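Local coordinates for Sso-CP2 metallo-carboxypetidase (Sulfolobus solfataricus, PDB 4MMO), which probably acts as a zinc-dependent carboxypeptidase of the M20 family, hydrolysing peptides at their C-terminal end, at residues 135-140 / 379-384; 51-56 / 142-147. One frame throughout, in Å; residues are numbered along the deposited sequence.

The chain runs through 51-56, 135-140, 142-147 and 379-384, so the two contacts interlace, with centres about 12 Å apart. Interaction 1 lies at the zinc site, where the loop after strand 128-134 meets the stretch leading into helix 383-389; interaction 2 packs helix 144-149 on strand 53-58, which pairs with strand 128-134 in the six-stranded mixed sheet. One short connection from strand 128-134 to helix 144-149 therefore supplies a segment to each. E136 ties them together: its OE1 is 3.0 Å from N143 N and its OE2 3.0 Å from H51 N, both probable hydrogen bonds. This buried carboxylate thus couples the metal-site loop to both halves of interaction 2.

Interaction 1: residues 135-140 / 379-384; sequences GEEEIG and GTQPMG. With SO4 (sulfate ion), chain D.
E137 and P382 meet at the zinc site of the M20 peptidase fold, where the loop after strand 128-134 faces the approach to helix 383-389. On the inner side P382 and Q381 are buried: E137 CG comes within 4.4 Å of P382 CD, and Y69 on strand 65-71 touches both side chains. With CG anti to the backbone N (chi1 -164°) and a bend at chi2 (-82°), the E137 side chain folds so that its carboxylate approaches 379-384 although its CB does not point there. The side chain lies about 3 Å, nearest atoms, from the bound zinc, which H71, D104 and E163 coordinate. E137 is a zinc-binding residue of this protein, but it holds no metal in this chain. Q381, its side chain extended, offers OE1 to the backbone N of E163, which ties this segment to the backbone of a zinc ligand.

E137 and T380 are partly exposed, and on their side a sulfate, probably from the crystallisation liquor, lies against T380, with the E137 carboxylate farther off. T380 N donates to sulfate O4 at 2.5 Å, short and bent (N-H...O 140°); R311 NH1 and H197 NE2 of the second subunit also bind the ion. T380 OG1 turns instead to the carbonyl of K180. E137 OE2 stands 4.1 Å from T380 O and 4.2 Å from sulfate O2.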
loop_
_atom_site.group_PDB
_atom_site.type_symbol
_atom_site.label_atom_id
_atom_site.label_comp_id
_atom_site.label_asym_id
_atom_site.label_seq_id
_atom_site.Cartn_x
_atom_site.Cartn_y
_atom_site.Cartn_z
ATOM N N GLY A 135 -26.219 14.907 2.828
ATOM C CA GLY A 135 -25.839 13.619 3.381
ATOM C C GLY A 135 -24.573 13.041 2.774
ATOM O O GLY A 135 -24.321 11.846 2.911
ATOM N N GLU A 136 -23.771 13.881 2.119
ATOM C CA GLU A 136 -22.562 13.424 1.427
ATOM C C GLU A 136 -21.311 14.227 1.779
ATOM O O GLU A 136 -20.298 14.137 1.081
ATOM C CB GLU A 136 -22.768 13.495 -0.089
ATOM C CG GLU A 136 -23.896 12.630 -0.613
ATOM C CD GLU A 136 -24.092 12.776 -2.111
ATOM O OE1 GLU A 136 -23.762 13.850 -2.658
ATOM O OE2 GLU A 136 -24.581 11.817 -2.743
ATOM N N GLU A 137 -21.372 15.018 2.844
ATOM C CA GLU A 137 -20.244 15.873 3.203
ATOM C C GLU A 137 -18.987 15.052 3.480
ATOM O O GLU A 137 -17.880 15.458 3.123
ATOM C CB GLU A 137 -20.582 16.734 4.420
ATOM C CG GLU A 137 -19.629 17.914 4.620
ATOM C CD GLU A 137 -18.341 17.544 5.330
ATOM O OE1 GLU A 137 -18.335 16.569 6.111
ATOM O OE2 GLU A 137 -17.326 18.240 5.107
ATOM N N GLU A 138 -19.166 13.899 4.116
ATOM C CA GLU A 138 -18.046 13.044 4.479
ATOM C C GLU A 138 -17.471 12.282 3.283
ATOM O O GLU A 138 -16.410 11.666 3.394
ATOM C CB GLU A 138 -18.474 12.054 5.563
ATOM C CG GLU A 138 -18.973 12.708 6.841
ATOM C CD GLU A 138 -17.884 13.447 7.590
ATOM O OE1 GLU A 138 -16.720 13.420 7.140
ATOM O OE2 GLU A 138 -18.194 14.056 8.635
ATOM N N ILE A 139 -18.176 12.318 2.152
ATOM C CA ILE A 139 -17.687 11.712 0.915
ATOM C C ILE A 139 -17.514 12.758 -0.186
ATOM O O ILE A 139 -17.683 12.462 -1.368
ATOM C CB ILE A 139 -18.618 10.576 0.422
ATOM C CG1 ILE A 139 -20.031 11.101 0.157
ATOM C CG2 ILE A 139 -18.649 9.453 1.447
ATOM C CD1 ILE A 139 -20.920 10.124 -0.576
ATOM N N GLY A 140 -17.190 13.984 0.211
ATOM C CA GLY A 140 -16.812 15.016 -0.739
ATOM C C GLY A 140 -17.950 15.788 -1.382
ATOM O O GLY A 140 -17.709 16.572 -2.300
ATOM N N GLY A 379 -8.505 22.142 6.468
ATOM C CA GLY A 379 -9.294 21.144 5.770
ATOM C C GLY A 379 -10.233 21.738 4.739
ATOM O O GLY A 379 -10.119 22.915 4.377
ATOM N N THR A 380 -11.172 20.914 4.281
ATOM C CA THR A 380 -12.026 21.253 3.148
ATOM C C THR A 380 -13.499 21.097 3.496
ATOM O O THR A 380 -13.869 20.292 4.348
ATOM C CB THR A 380 -11.692 20.364 1.930
ATOM O OG1 THR A 380 -10.341 20.609 1.521
ATOM C CG2 THR A 380 -12.630 20.646 0.750
ATOM N N GLN A 381 -14.329 21.877 2.815
ATOM C CA GLN A 381 -15.764 21.904 3.038
ATOM C C GLN A 381 -16.354 22.541 1.776
ATOM O O GLN A 381 -15.658 23.288 1.092
ATOM C CB GLN A 381 -16.060 22.735 4.295
ATOM C CG GLN A 381 -17.469 22.619 4.848
ATOM C CD GLN A 381 -17.697 23.383 6.154
ATOM O OE1 GLN A 381 -18.827 23.442 6.640
ATOM N NE2 GLN A 381 -16.637 23.962 6.725
ATOM N N PRO A 382 -17.620 22.235 1.436
ATOM C CA PRO A 382 -18.135 22.770 0.164
ATOM C C PRO A 382 -18.549 24.251 0.209
ATOM O O PRO A 382 -19.497 24.661 -0.465
ATOM C CB PRO A 382 -19.332 21.857 -0.135
ATOM C CG PRO A 382 -19.782 21.385 1.199
ATOM C CD PRO A 382 -18.535 21.232 2.016
ATOM N N MET A 383 -17.819 25.050 0.982
ATOM C CA MET A 383 -18.048 26.487 1.061
ATOM C C MET A 383 -17.961 27.123 -0.322
ATOM O O MET A 383 -18.695 28.063 -0.632
ATOM C CB MET A 383 -17.006 27.113 1.985
ATOM C CG MET A 383 -17.282 28.543 2.400
ATOM S SD MET A 383 -16.220 29.005 3.786
ATOM C CE MET A 383 -16.585 30.748 3.947
ATOM N N GLY A 384 -17.067 26.591 -1.151
ATOM C CA GLY A 384 -16.857 27.098 -2.497
ATOM C C GLY A 384 -18.113 27.151 -3.342
ATOM O O GLY A 384 -18.292 28.076 -4.129
HETATM S S SO4 D . -11.762 17.525 5.406
HETATM O O1 SO4 D . -11.327 16.150 5.194
HETATM O O2 SO4 D . -13.222 17.624 5.241
HETATM O O3 SO4 D . -11.256 17.893 6.735
HETATM O O4 SO4 D . -11.146 18.411 4.425
#

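Interaction 2: residues 51-56 / 142-147; sequences HPVVYA and VNLEDY
The phenol ring of Y147 carries V53 over one of its faces, with CG2 lying above that face and CG1 reaching 4.1 Å from CE2 and 4.2 Å from CZ. The two side chains approach from opposite directions, V53 from strand 53-58 and Y147 from helix 144-149. At the far end of the ring, Y147 OH comes to 4.1 Å from Y55 CB, and the same oxygen meets the Y55 ring obliquely. Nearer the helix, L144, one turn before Y147, places CD1 4.3 Å from Y147 CD2.

The two methyls of V53 divide the work: CG1 meets the CE2/CZ side of the ring, while CG2 lies over its face and also reaches L144 CD1, at 4.5 Å. Y147 reaches so far along the strand because its CG is anti to the backbone N (chi1 164°), which carries the ring away from the helix and across V53 as far as Y55. All four residues are buried, and they meet through van der Waals packing alone. L132 of strand 128-134 touches both V53 and Y147, broadening the patch onto the neighbouring strand.

V53 and Y55 point to the side of helix 144-149, V54 points away, and A56 touches V35 of helix 24-39. The strand thus lies between helices on its two sides, as expected in an alpha/beta sandwich, here the helix-sheet-helix catalytic domain of an M20 peptidase.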
loop_
_atom_site.group_PDB
_atom_site.type_symbol
_atom_site.label_atom_id
_atom_site.label_comp_id
_atom_site.label_asym_id
_atom_site.label_seq_id
_atom_site.Cartn_x
_atom_site.Cartn_y
_atom_site.Cartn_z
ATOM N N HIS A 51 -27.342 10.701 -2.220
ATOM C CA HIS A 51 -28.097 10.859 -0.981
ATOM C C HIS A 51 -28.955 12.125 -1.021
ATOM O O HIS A 51 -28.582 13.114 -1.653
ATOM C CB HIS A 51 -27.142 10.878 0.210
ATOM C CG HIS A 51 -26.266 9.665 0.291
ATOM N ND1 HIS A 51 -26.660 8.436 -0.190
ATOM C CD2 HIS A 51 -25.018 9.495 0.789
ATOM C CE1 HIS A 51 -25.693 7.557 0.013
ATOM N NE2 HIS A 51 -24.688 8.173 0.605
ATOM N N PRO A 52 -30.118 12.093 -0.354
ATOM C CA PRO A 52 -31.070 13.200 -0.472
ATOM C C PRO A 52 -30.695 14.403 0.387
ATOM O O PRO A 52 -29.901 14.285 1.320
ATOM C CB PRO A 52 -32.371 12.584 0.037
ATOM C CG PRO A 52 -31.925 11.605 1.061
ATOM C CD PRO A 52 -30.600 11.059 0.577
ATOM N N VAL A 53 -31.284 15.547 0.057
ATOM C CA VAL A 53 -31.062 16.789 0.782
ATOM C C VAL A 53 -32.343 17.188 1.506
ATOM O O VAL A 53 -33.431 17.134 0.931
ATOM C CB VAL A 53 -30.638 17.917 -0.195
ATOM C CG1 VAL A 53 -30.781 19.291 0.436
ATOM C CG2 VAL A 53 -29.209 17.701 -0.660
ATOM N N VAL A 54 -32.213 17.581 2.770
ATOM C CA VAL A 54 -33.343 18.126 3.513
ATOM C C VAL A 54 -33.328 19.644 3.403
ATOM O O VAL A 54 -32.329 20.286 3.725
ATOM C CB VAL A 54 -33.300 17.744 4.999
ATOM C CG1 VAL A 54 -34.569 18.220 5.698
ATOM C CG2 VAL A 54 -33.132 16.245 5.163
ATOM N N TYR A 55 -34.442 20.204 2.947
ATOM C CA TYR A 55 -34.572 21.639 2.775
ATOM C C TYR A 55 -35.803 22.162 3.499
ATOM O O TYR A 55 -36.826 21.484 3.571
ATOM C CB TYR A 55 -34.655 22.001 1.291
ATOM C CG TYR A 55 -34.878 23.475 1.055
ATOM C CD1 TYR A 55 -33.823 24.375 1.122
ATOM C CD2 TYR A 55 -36.145 23.971 0.776
ATOM C CE1 TYR A 55 -34.019 25.723 0.910
ATOM C CE2 TYR A 55 -36.352 25.322 0.563
ATOM C CZ TYR A 55 -35.284 26.194 0.634
ATOM O OH TYR A 55 -35.476 27.544 0.426
ATOM N N ALA A 56 -35.693 23.374 4.038
ATOM C CA ALA A 56 -36.824 24.039 4.672
ATOM C C ALA A 56 -36.591 25.539 4.703
ATOM O O ALA A 56 -35.450 26.000 4.780
ATOM C CB ALA A 56 -37.039 23.507 6.081
ATOM N N VAL A 142 -20.241 14.950 -3.427
ATOM C CA VAL A 142 -20.141 14.680 -4.861
ATOM C C VAL A 142 -21.336 15.210 -5.648
ATOM O O VAL A 142 -21.162 15.831 -6.696
ATOM C CB VAL A 142 -19.994 13.164 -5.132
ATOM C CG1 VAL A 142 -19.942 12.877 -6.630
ATOM C CG2 VAL A 142 -18.745 12.630 -4.457
ATOM N N ASN A 143 -22.540 14.973 -5.139
ATOM C CA ASN A 143 -23.755 15.341 -5.860
ATOM C C ASN A 143 -24.412 16.638 -5.393
ATOM O O ASN A 143 -25.543 16.926 -5.777
ATOM C CB ASN A 143 -24.764 14.193 -5.790
ATOM C CG ASN A 143 -24.252 12.939 -6.465
ATOM O OD1 ASN A 143 -24.016 12.928 -7.673
ATOM N ND2 ASN A 143 -24.070 11.875 -5.689
ATOM N N LEU A 144 -23.710 17.431 -4.584
ATOM C CA LEU A 144 -24.315 18.635 -4.014
ATOM C C LEU A 144 -24.376 19.789 -5.011
ATOM O O LEU A 144 -25.334 20.563 -5.013
ATOM C CB LEU A 144 -23.571 19.092 -2.756
ATOM C CG LEU A 144 -24.150 20.348 -2.095
ATOM C CD1 LEU A 144 -25.591 20.120 -1.666
ATOM C CD2 LEU A 144 -23.303 20.785 -0.909
ATOM N N GLU A 145 -23.351 19.913 -5.849
ATOM C CA GLU A 145 -23.292 21.019 -6.800
ATOM C C GLU A 145 -24.436 20.944 -7.804
ATOM O O GLU A 145 -25.082 21.952 -8.083
ATOM C CB GLU A 145 -21.952 21.040 -7.534
ATOM C CG GLU A 145 -21.823 22.195 -8.520
ATOM C CD GLU A 145 -20.457 22.270 -9.165
ATOM O OE1 GLU A 145 -19.580 21.455 -8.808
ATOM O OE2 GLU A 145 -20.261 23.147 -10.033
ATOM N N ASP A 146 -24.683 19.750 -8.339
ATOM C CA ASP A 146 -25.747 19.557 -9.319
ATOM C C ASP A 146 -27.085 20.008 -8.753
ATOM O O ASP A 146 -27.898 20.607 -9.454
ATOM C CB ASP A 146 -25.835 18.088 -9.744
ATOM C CG ASP A 146 -24.655 17.650 -10.591
ATOM O OD1 ASP A 146 -24.062 18.505 -11.281
ATOM O OD2 ASP A 146 -24.322 16.446 -10.571
ATOM N N TYR A 147 -27.312 19.722 -7.477
ATOM C CA TYR A 147 -28.537 20.156 -6.826
ATOM C C TYR A 147 -28.594 21.681 -6.691
ATOM O O TYR A 147 -29.637 22.294 -6.913
ATOM C CB TYR A 147 -28.675 19.512 -5.450
ATOM C CG TYR A 147 -29.691 20.213 -4.591
ATOM C CD1 TYR A 147 -31.049 20.016 -4.790
ATOM C CD2 TYR A 147 -29.295 21.085 -3.592
ATOM C CE1 TYR A 147 -31.983 20.666 -4.012
ATOM C CE2 TYR A 147 -30.221 21.737 -2.811
ATOM C CZ TYR A 147 -31.563 21.527 -3.024
ATOM O OH TYR A 147 -32.489 22.176 -2.244
#